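Local coordinates for protein citrate synthase (Mycobacterium tuberculosis, PDB 4TVM) that catalyses the condensation of oxaloacetate with acetyl-CoA and water to give citrate and CoA, the entry step of the Krebs cycle, at residues L225-H229 / T369-Y373; A175-K180 / F200-G206; S163-L167 / L251-I255; A151-M155 / R248-F252. All coordinates share one frame; numbering follows the deposited sequence.

Contact 1. Residues L225-H229 / T369-Y373; sequences LFILH and TGLIY. With OAA (oxaloacetate ion), chain B.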
# COMPACT_ATOMS: atom_id res chain seq x y z
N LEU A 225 24.33 -9.10 -1.19
CA LEU A 225 23.44 -8.20 -1.90
C LEU A 225 22.11 -7.89 -1.15
O LEU A 225 21.53 -6.81 -1.30
CB LEU A 225 23.14 -8.75 -3.29
CG LEU A 225 23.90 -8.08 -4.42
CD1 LEU A 225 23.82 -8.94 -5.67
CD2 LEU A 225 23.29 -6.71 -4.67
N PHE A 226 21.62 -8.85 -0.36
CA PHE A 226 20.49 -8.59 0.49
C PHE A 226 20.85 -7.69 1.66
O PHE A 226 20.03 -6.93 2.13
CB PHE A 226 19.90 -9.89 1.02
CG PHE A 226 19.27 -10.75 -0.03
CD1 PHE A 226 18.78 -10.23 -1.22
CD2 PHE A 226 19.11 -12.10 0.21
CE1 PHE A 226 18.18 -11.04 -2.16
CE2 PHE A 226 18.50 -12.93 -0.72
CZ PHE A 226 18.03 -12.39 -1.90
N ILE A 227 22.09 -7.74 2.12
CA ILE A 227 22.54 -6.78 3.15
C ILE A 227 22.51 -5.38 2.57
O ILE A 227 21.99 -4.42 3.19
CB ILE A 227 23.96 -7.09 3.67
CG1 ILE A 227 24.04 -8.54 4.16
CG2 ILE A 227 24.33 -6.12 4.79
CD1 ILE A 227 25.39 -8.98 4.69
N LEU A 228 23.00 -5.24 1.34
CA LEU A 228 23.03 -3.92 0.68
C LEU A 228 21.66 -3.35 0.49
O LEU A 228 21.51 -2.13 0.51
CB LEU A 228 23.78 -3.97 -0.63
CG LEU A 228 25.30 -4.10 -0.42
CD1 LEU A 228 25.96 -4.98 -1.47
CD2 LEU A 228 25.97 -2.74 -0.36
N HIS A 229 20.66 -4.22 0.33
CA HIS A 229 19.27 -3.78 0.08
C HIS A 229 18.34 -3.96 1.26
O HIS A 229 17.16 -3.66 1.16
CB HIS A 229 18.70 -4.53 -1.11
CG HIS A 229 19.25 -4.10 -2.43
ND1 HIS A 229 18.72 -3.03 -3.13
CD2 HIS A 229 20.26 -4.59 -3.19
CE1 HIS A 229 19.39 -2.89 -4.27
NE2 HIS A 229 20.33 -3.82 -4.32
N THR A 369 23.75 -4.04 -10.06
CA THR A 369 22.99 -5.10 -9.40
C THR A 369 22.21 -5.95 -10.39
O THR A 369 22.00 -7.13 -10.18
CB THR A 369 22.01 -4.53 -8.37
OG1 THR A 369 22.67 -3.51 -7.61
CG2 THR A 369 21.54 -5.64 -7.42
N GLY A 370 21.78 -5.34 -11.48
CA GLY A 370 21.04 -6.04 -12.51
C GLY A 370 21.90 -7.10 -13.16
O GLY A 370 21.48 -8.27 -13.33
N LEU A 371 23.11 -6.70 -13.51
CA LEU A 371 24.05 -7.58 -14.21
C LEU A 371 24.37 -8.77 -13.36
O LEU A 371 24.35 -9.89 -13.84
CB LEU A 371 25.35 -6.83 -14.50
CG LEU A 371 25.11 -5.46 -15.13
CD1 LEU A 371 26.44 -4.77 -15.40
CD2 LEU A 371 24.26 -5.59 -16.40
N ILE A 372 24.62 -8.51 -12.08
CA ILE A 372 24.91 -9.59 -11.12
C ILE A 372 23.76 -10.57 -11.06
O ILE A 372 23.93 -11.77 -11.30
CB ILE A 372 25.16 -9.03 -9.71
CG1 ILE A 372 26.40 -8.13 -9.73
CG2 ILE A 372 25.37 -10.16 -8.71
CD1 ILE A 372 26.80 -7.62 -8.37
N TYR A 373 22.58 -10.09 -10.73
CA TYR A 373 21.42 -10.98 -10.64
C TYR A 373 21.35 -11.81 -11.91
O TYR A 373 21.19 -13.02 -11.83
CB TYR A 373 20.12 -10.20 -10.51
CG TYR A 373 19.82 -9.61 -9.16
CD1 TYR A 373 20.24 -10.23 -7.98
CD2 TYR A 373 19.02 -8.47 -9.06
CE1 TYR A 373 19.91 -9.70 -6.74
CE2 TYR A 373 18.68 -7.93 -7.82
CZ TYR A 373 19.13 -8.54 -6.67
OH TYR A 373 18.80 -8.01 -5.44
O1 OAA B . 17.43 0.52 -2.31
O2 OAA B . 17.76 0.35 -4.50
O4 OAA B . 15.73 4.91 -2.49
O5 OAA B . 14.66 3.69 -1.02
O3 OAA B . 15.22 1.55 -2.06
C1 OAA B . 17.37 0.98 -3.48
C2 OAA B . 16.81 2.37 -3.63
C3 OAA B . 15.76 2.52 -2.56
C4 OAA B . 15.35 3.81 -2.04

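Contact 2. Residues A175-K180 / F200-G206; sequences AAYAYK and FLRLTFG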
# COMPACT_ATOMS: atom_id res chain seq x y z
N ALA A 175 8.83 -16.66 -3.05
CA ALA A 175 9.46 -16.08 -4.22
C ALA A 175 10.07 -17.18 -5.08
O ALA A 175 10.03 -17.11 -6.31
CB ALA A 175 10.51 -15.10 -3.79
N ALA A 176 10.66 -18.19 -4.45
CA ALA A 176 11.19 -19.30 -5.21
C ALA A 176 10.07 -20.05 -5.91
O ALA A 176 10.26 -20.50 -7.03
CB ALA A 176 11.97 -20.26 -4.32
N TYR A 177 8.91 -20.20 -5.26
CA TYR A 177 7.80 -20.88 -5.93
C TYR A 177 7.22 -20.09 -7.07
O TYR A 177 6.78 -20.65 -8.06
CB TYR A 177 6.70 -21.24 -4.95
CG TYR A 177 7.07 -22.38 -4.05
CD1 TYR A 177 8.38 -22.88 -3.99
CD2 TYR A 177 6.12 -22.97 -3.26
CE1 TYR A 177 8.70 -23.92 -3.16
CE2 TYR A 177 6.44 -24.02 -2.44
CZ TYR A 177 7.72 -24.48 -2.40
OH TYR A 177 8.01 -25.51 -1.56
N ALA A 178 7.21 -18.77 -6.95
CA ALA A 178 6.68 -17.93 -8.00
C ALA A 178 7.58 -18.03 -9.21
O ALA A 178 7.12 -17.97 -10.34
CB ALA A 178 6.58 -16.51 -7.50
N TYR A 179 8.89 -18.16 -8.99
CA TYR A 179 9.83 -18.42 -10.09
C TYR A 179 9.50 -19.73 -10.71
O TYR A 179 9.34 -19.82 -11.91
CB TYR A 179 11.29 -18.46 -9.60
CG TYR A 179 12.22 -18.86 -10.69
CD1 TYR A 179 12.50 -18.00 -11.72
CD2 TYR A 179 12.80 -20.14 -10.71
CE1 TYR A 179 13.36 -18.38 -12.75
CE2 TYR A 179 13.65 -20.53 -11.73
CZ TYR A 179 13.92 -19.65 -12.74
OH TYR A 179 14.76 -20.01 -13.76
N LYS A 180 9.38 -20.77 -9.91
CA LYS A 180 9.15 -22.09 -10.51
C LYS A 180 7.90 -22.10 -11.36
O LYS A 180 7.85 -22.76 -12.40
CB LYS A 180 9.08 -23.17 -9.45
CG LYS A 180 10.44 -23.44 -8.80
CD LYS A 180 11.45 -23.82 -9.87
CE LYS A 180 12.64 -24.59 -9.30
NZ LYS A 180 13.57 -24.97 -10.39
N PHE A 200 17.30 -20.93 -0.36
CA PHE A 200 16.51 -20.16 -1.30
C PHE A 200 16.97 -20.44 -2.71
O PHE A 200 16.16 -20.58 -3.62
CB PHE A 200 16.57 -18.66 -1.00
CG PHE A 200 16.14 -17.81 -2.17
CD1 PHE A 200 14.82 -17.82 -2.61
CD2 PHE A 200 17.06 -17.03 -2.86
CE1 PHE A 200 14.43 -17.07 -3.70
CE2 PHE A 200 16.67 -16.27 -3.94
CZ PHE A 200 15.35 -16.29 -4.37
N LEU A 201 18.28 -20.52 -2.90
CA LEU A 201 18.86 -20.76 -4.22
C LEU A 201 18.53 -22.14 -4.78
O LEU A 201 18.41 -22.32 -5.99
CB LEU A 201 20.37 -20.56 -4.18
CG LEU A 201 20.88 -19.12 -4.38
CD1 LEU A 201 22.32 -18.98 -3.91
CD2 LEU A 201 20.80 -18.76 -5.86
N ARG A 202 18.42 -23.13 -3.92
CA ARG A 202 18.00 -24.48 -4.35
C ARG A 202 16.55 -24.49 -4.78
O ARG A 202 16.18 -25.18 -5.73
CB ARG A 202 18.12 -25.47 -3.20
CG ARG A 202 18.11 -26.93 -3.62
CD ARG A 202 18.12 -27.89 -2.44
NE ARG A 202 17.47 -29.17 -2.73
CZ ARG A 202 16.26 -29.54 -2.29
NH1 ARG A 202 15.52 -28.72 -1.55
NH2 ARG A 202 15.78 -30.74 -2.61
N LEU A 203 15.72 -23.77 -4.02
CA LEU A 203 14.29 -23.75 -4.26
C LEU A 203 14.05 -23.10 -5.60
O LEU A 203 13.10 -23.44 -6.29
CB LEU A 203 13.59 -22.94 -3.22
CG LEU A 203 13.42 -23.54 -1.85
CD1 LEU A 203 12.68 -22.53 -0.97
CD2 LEU A 203 12.64 -24.81 -1.95
N THR A 204 14.92 -22.17 -5.94
CA THR A 204 14.82 -21.39 -7.15
C THR A 204 15.37 -22.14 -8.33
O THR A 204 14.79 -22.12 -9.41
CB THR A 204 15.65 -20.12 -7.00
OG1 THR A 204 15.35 -19.52 -5.74
CG2 THR A 204 15.33 -19.12 -8.08
N PHE A 205 16.50 -22.80 -8.13
CA PHE A 205 17.24 -23.38 -9.23
C PHE A 205 17.32 -24.89 -9.21
O PHE A 205 17.71 -25.48 -10.18
CB PHE A 205 18.66 -22.78 -9.22
CG PHE A 205 18.68 -21.32 -9.54
CD1 PHE A 205 18.13 -20.86 -10.76
CD2 PHE A 205 19.19 -20.40 -8.66
CE1 PHE A 205 18.12 -19.52 -11.07
CE2 PHE A 205 19.18 -19.06 -8.97
CZ PHE A 205 18.65 -18.62 -10.17
N GLY A 206 16.98 -25.52 -8.11
CA GLY A 206 17.02 -26.97 -8.01
C GLY A 206 15.99 -27.66 -8.89
O GLY A 206 14.87 -27.15 -9.07

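Contact 3. Residues S163-L167 / L251-I255; sequences STIRL and LFTSI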
# COMPACT_ATOMS: atom_id res chain seq x y z
N SER A 163 4.72 -13.92 13.48
CA SER A 163 4.59 -13.55 12.06
C SER A 163 5.77 -12.74 11.52
O SER A 163 5.90 -12.60 10.29
CB SER A 163 3.25 -12.86 11.74
OG SER A 163 3.03 -11.68 12.49
N THR A 164 6.61 -12.20 12.38
CA THR A 164 7.91 -11.67 11.90
C THR A 164 8.72 -12.87 11.41
O THR A 164 9.27 -12.85 10.31
CB THR A 164 8.65 -10.93 13.01
OG1 THR A 164 8.07 -9.63 13.14
CG2 THR A 164 10.16 -10.81 12.74
N ILE A 165 8.72 -13.93 12.20
CA ILE A 165 9.43 -15.15 11.85
C ILE A 165 8.85 -15.75 10.59
O ILE A 165 9.57 -15.99 9.62
CB ILE A 165 9.38 -16.18 13.01
CG1 ILE A 165 10.01 -15.59 14.28
CG2 ILE A 165 10.16 -17.41 12.64
CD1 ILE A 165 11.36 -14.91 14.04
N ARG A 166 7.55 -16.01 10.60
CA ARG A 166 6.86 -16.56 9.44
C ARG A 166 7.16 -15.82 8.14
O ARG A 166 7.30 -16.44 7.09
CB ARG A 166 5.36 -16.52 9.68
CG ARG A 166 4.80 -17.84 10.16
CD ARG A 166 3.59 -17.66 11.03
NE ARG A 166 3.11 -18.96 11.45
CZ ARG A 166 2.00 -19.16 12.15
NH1 ARG A 166 1.23 -18.12 12.51
NH2 ARG A 166 1.66 -20.40 12.49
N LEU A 167 7.27 -14.50 8.19
CA LEU A 167 7.58 -13.72 6.98
C LEU A 167 9.01 -13.89 6.55
O LEU A 167 9.29 -14.06 5.38
CB LEU A 167 7.31 -12.23 7.21
CG LEU A 167 5.91 -11.75 6.84
CD1 LEU A 167 5.54 -10.48 7.59
CD2 LEU A 167 5.84 -11.52 5.35
N LEU A 251 0.45 -7.27 10.13
CA LEU A 251 1.81 -7.27 9.61
C LEU A 251 1.87 -7.65 8.17
O LEU A 251 2.54 -6.99 7.39
CB LEU A 251 2.67 -8.23 10.42
CG LEU A 251 4.17 -8.16 10.24
CD1 LEU A 251 4.70 -6.77 9.96
CD2 LEU A 251 4.81 -8.71 11.51
N PHE A 252 1.15 -8.69 7.79
CA PHE A 252 1.14 -9.16 6.42
C PHE A 252 0.56 -8.14 5.47
O PHE A 252 1.04 -7.96 4.35
CB PHE A 252 0.31 -10.44 6.31
CG PHE A 252 0.85 -11.58 7.13
CD1 PHE A 252 2.22 -11.67 7.46
CD2 PHE A 252 0.01 -12.60 7.58
CE1 PHE A 252 2.70 -12.72 8.21
CE2 PHE A 252 0.50 -13.66 8.35
CZ PHE A 252 1.85 -13.72 8.65
N THR A 253 -0.51 -7.48 5.91
CA THR A 253 -1.20 -6.57 5.02
C THR A 253 -0.32 -5.36 4.81
O THR A 253 -0.20 -4.85 3.69
CB THR A 253 -2.59 -6.20 5.58
OG1 THR A 253 -3.28 -7.40 5.97
CG2 THR A 253 -3.39 -5.44 4.53
N SER A 254 0.39 -4.94 5.85
CA SER A 254 1.37 -3.84 5.69
C SER A 254 2.55 -4.18 4.77
O SER A 254 2.98 -3.33 3.98
CB SER A 254 1.86 -3.37 7.05
OG SER A 254 0.80 -3.41 8.01
N ILE A 255 3.05 -5.41 4.81
CA ILE A 255 4.16 -5.82 3.90
C ILE A 255 3.69 -5.90 2.45
O ILE A 255 4.36 -5.50 1.48
CB ILE A 255 4.71 -7.18 4.31
CG1 ILE A 255 5.42 -7.08 5.66
CG2 ILE A 255 5.61 -7.77 3.23
CD1 ILE A 255 6.52 -6.05 5.70

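Contact 4. Residues A151-M155 / R248-F252; sequences ALDPM and RANLF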
# COMPACT_ATOMS: atom_id res chain seq x y z
N ALA A 151 -1.85 -15.68 14.31
CA ALA A 151 -1.11 -14.68 15.07
C ALA A 151 -1.16 -13.33 14.40
O ALA A 151 -0.13 -12.77 14.07
CB ALA A 151 0.35 -15.12 15.21
N LEU A 152 -2.36 -12.80 14.21
CA LEU A 152 -2.55 -11.63 13.38
C LEU A 152 -2.77 -10.35 14.17
O LEU A 152 -3.00 -9.28 13.57
CB LEU A 152 -3.77 -11.81 12.46
CG LEU A 152 -3.59 -12.69 11.23
CD1 LEU A 152 -4.82 -12.58 10.34
CD2 LEU A 152 -2.33 -12.30 10.49
N ASP A 153 -2.70 -10.43 15.50
CA ASP A 153 -3.02 -9.26 16.30
C ASP A 153 -1.84 -8.25 16.32
O ASP A 153 -0.75 -8.54 16.86
CB ASP A 153 -3.43 -9.71 17.70
CG ASP A 153 -3.82 -8.56 18.58
OD1 ASP A 153 -3.62 -7.37 18.20
OD2 ASP A 153 -4.26 -8.89 19.71
N PRO A 154 -2.05 -7.07 15.71
CA PRO A 154 -0.96 -6.11 15.63
C PRO A 154 -0.51 -5.66 17.00
O PRO A 154 0.65 -5.35 17.18
CB PRO A 154 -1.55 -4.93 14.86
CG PRO A 154 -2.84 -5.38 14.32
CD PRO A 154 -3.31 -6.52 15.18
N MET A 155 -1.44 -5.62 17.95
CA MET A 155 -1.13 -5.21 19.31
C MET A 155 -0.42 -6.26 20.12
O MET A 155 0.39 -5.90 20.92
CB MET A 155 -2.40 -4.81 20.07
CG MET A 155 -3.14 -3.70 19.37
SD MET A 155 -1.97 -2.40 19.01
CE MET A 155 -2.44 -1.99 17.35
N ARG A 248 -3.60 0.35 11.68
CA ARG A 248 -3.50 -0.88 12.49
C ARG A 248 -3.77 -2.10 11.68
O ARG A 248 -4.23 -3.11 12.20
CB ARG A 248 -4.44 -0.86 13.66
CG ARG A 248 -4.32 0.35 14.49
CD ARG A 248 -4.68 -0.04 15.89
NE ARG A 248 -4.83 1.14 16.71
CZ ARG A 248 -4.76 1.13 18.03
NH1 ARG A 248 -4.56 -0.01 18.68
NH2 ARG A 248 -4.91 2.26 18.70
N ALA A 249 -3.48 -2.01 10.41
CA ALA A 249 -3.49 -3.19 9.58
C ALA A 249 -2.53 -4.20 10.16
O ALA A 249 -1.66 -3.85 10.96
CB ALA A 249 -3.11 -2.83 8.15
N ASN A 250 -2.71 -5.48 9.83
CA ASN A 250 -1.82 -6.49 10.37
C ASN A 250 -0.48 -6.47 9.64
O ASN A 250 -0.27 -5.73 8.68
CB ASN A 250 -2.48 -7.87 10.41
CG ASN A 250 -2.44 -8.59 9.08
OD1 ASN A 250 -1.41 -8.66 8.42
ND2 ASN A 250 -3.57 -9.16 8.68
N LEU A 251 0.45 -7.27 10.13
CA LEU A 251 1.81 -7.27 9.61
C LEU A 251 1.87 -7.65 8.17
O LEU A 251 2.54 -6.99 7.39
CB LEU A 251 2.67 -8.23 10.42
CG LEU A 251 4.17 -8.16 10.24
CD1 LEU A 251 4.70 -6.77 9.96
CD2 LEU A 251 4.81 -8.71 11.51
N PHE A 252 1.15 -8.69 7.79
CA PHE A 252 1.14 -9.16 6.42
C PHE A 252 0.56 -8.14 5.47
O PHE A 252 1.04 -7.96 4.35
CB PHE A 252 0.31 -10.44 6.31
CG PHE A 252 0.85 -11.58 7.13
CD1 PHE A 252 2.22 -11.67 7.46
CD2 PHE A 252 0.01 -12.60 7.58
CE1 PHE A 252 2.70 -12.72 8.21
CE2 PHE A 252 0.50 -13.66 8.35
CZ PHE A 252 1.85 -13.72 8.65

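Contact 1. Residues L225-H229 / T369-Y373
L225 and H229, one turn apart on helix 216-229, face T369, I372 and Y373 of helix 367-375. The short segments run roughly antiparallel, at 149°, with axes 12.9 Å apart. Side chains therefore bridge the gap, and no hydrogen bond crosses it.

The apolar part centres on the forked end of L225. CD2 slides past T369 and meets its methyl CG2 at 3.4 Å. CD1, the other branch, meets I372 CG2 tip to tip at 3.6 Å and lies 4.1 Å from Y373 CE1. T369 CG2 also rests on one face of the Y373 ring, offset toward its rim. In T369, OG1 lies beside the backbone N (chi1 -43°), which leaves CG2 anti to that N and offers the methyl to leucine, histidine and tyrosine together.

The second group of contacts is round H229. Its NE2 is 3.8 Å from T369 CG2, a packing contact. Next to NE2, H229 CE1 lies 3.6 Å from O2 of oxaloacetate, which sits at the ring edge. The ring of F387 meets the imidazole, and R391 bonds both H229 O and the ligand.

H229 belongs to the oxaloacetate pocket, and its side chain is near that of the active-site residue D366. The contact thus sets one methyl, packed among apolar side chains, beside a ligand-lining imidazole. T369 CG2 approaches that ring obliquely, near NE2, while oxaloacetate lies at its edge.

Contact 2. Residues A175-K180 / F200-G206
A176 meets L203 and T204 where two nearly parallel helices lie close together. The segment axes are 8.2 Å apart and cross at only -16°, consistent with the small alanine at the crossing. A176 CB packs on L203 CB and lies 3.7 Å from T204 OG1.

K180 carries the polar end of the contact. Its chain bends at chi2 (-57°) and then runs extended, which brings NZ to the end of the other helix. There NZ donates to G206 O at 2.9 Å, from above the carbonyl plane, and weakly to T204 O. Q185 OE1 is a further partner of NZ.

Y179 has CG anti to the backbone N (chi1 174°) and crosses T204 at about a right angle, with CD2 3.8 Å from T204 CG2. That methyl also sits over the centre of the F205 ring. T204 OG1 turns the other way and bonds F200 O, which T204 N reaches from the opposite face. The edge of the F200 ring lies by A176 N.

Helix 383-403 packs on A175 and F200, and helix 216-229 on F200 and L201. Helices 159-182 and 196-205 thus pair inside a helical bundle, with helix 133-147 against A178.

Contact 3. Residues S163-L167 / L251-I255
L167 reaches across to L251, F252 and I255 in a helix-helix contact of the largely helical citrate synthase fold. Helices 159-182 and 251-262 meet here with segment axes 11.0 Å apart and crossing at -43°.

In the first shell, L167 CD1 lies in the plane of the F252 ring, at its edge, 3.5 Å from CD1 of that ring. The same methyl reaches L251 CG at 3.8 Å and I255 CG1 at 3.9 Å. One leucine branch thus fills the space between three side chains spread over a turn. One turn earlier, S163 CB lies 3.5 Å from F252 CZ. F252 has CG anti to its carbonyl carbon (chi1 -61°), which carries the ring over to helix 159-182.

Further out, the hydroxyls of S163 and T164 are held by their own helix backbone: S163 OG bonds Q159 O, and T164 OG1 bonds V160 O. S163 CB and both oxygens can then pack against apolar groups. L144 and S145 of helix 133-147 also touch the F252 ring, and I396 and W399 of helix 383-403 pack on L167 and L251. T253 packs on W263 of the second subunit.

L251 CD2 touches both hydroxyls, 3.6 Å from S163 OG and 3.8 Å from T164 OG1.

Contact 4. Residues A151-M155 / R248-F252
Across this contact P154 sets its ring against backbone. Its CG lies 3.4 Å from R248 O and 3.9 Å from A249 O. Both carbonyls belong to the turn after helix 236-246, where R248 has a positive phi (74°) in a Schellman motif. P154 also packs on H403 of helix 383-403.

To one side, M155 and R248 cross at about a right angle. The methionine bends at chi2 and chi3, which brings CE against R248 CD and NH1. The guanidinium is turned obliquely to it. R248 also packs on P265 of the second subunit.

To the other side, L152 carries the apolar contact. Its CD2 reaches F252 CD2 at 3.7 Å and N250 ND2 at 3.8 Å, while L152 O faces N250 CB at 3.5 Å. The amide of N250 is held at both ends, with ND2 on S145 OG and OD1 accepting from T253 N.

The loop is braced by D153, whose OD1 accepts from M155 N at 2.8 Å. That donor stands above the carboxylate plane.

P154 and M155 of an Asx turn, in the loop between helices 133-147 and 159-182, thus pack against a tight helix-to-helix link made of a Schellman end and an asparagine N-cap.

Overall arrangement
Contacts 1, 2 and 3 are buried helix pairs, whereas contact 4 is partly buried and joins a loop to a helix link. Contacts 3 and 4 both use helix 251-262, share L251 and F252, and touch the second subunit; their centres are about 8 Å apart. Contacts 2 and 3 use the same helix, 159-182, but their centres are about 20 Å apart. Contact 1 lies across the centre of the chain from contacts 3 and 4, and it alone includes an oxaloacetate-pocket residue. Chemistry follows place: contacts 1 and 3 join by apolar branches, contact 2 adds lysine bonds at a helix end, and contact 4 packs a proline on backbone carbonyls, with L152 and M155 at its two ends.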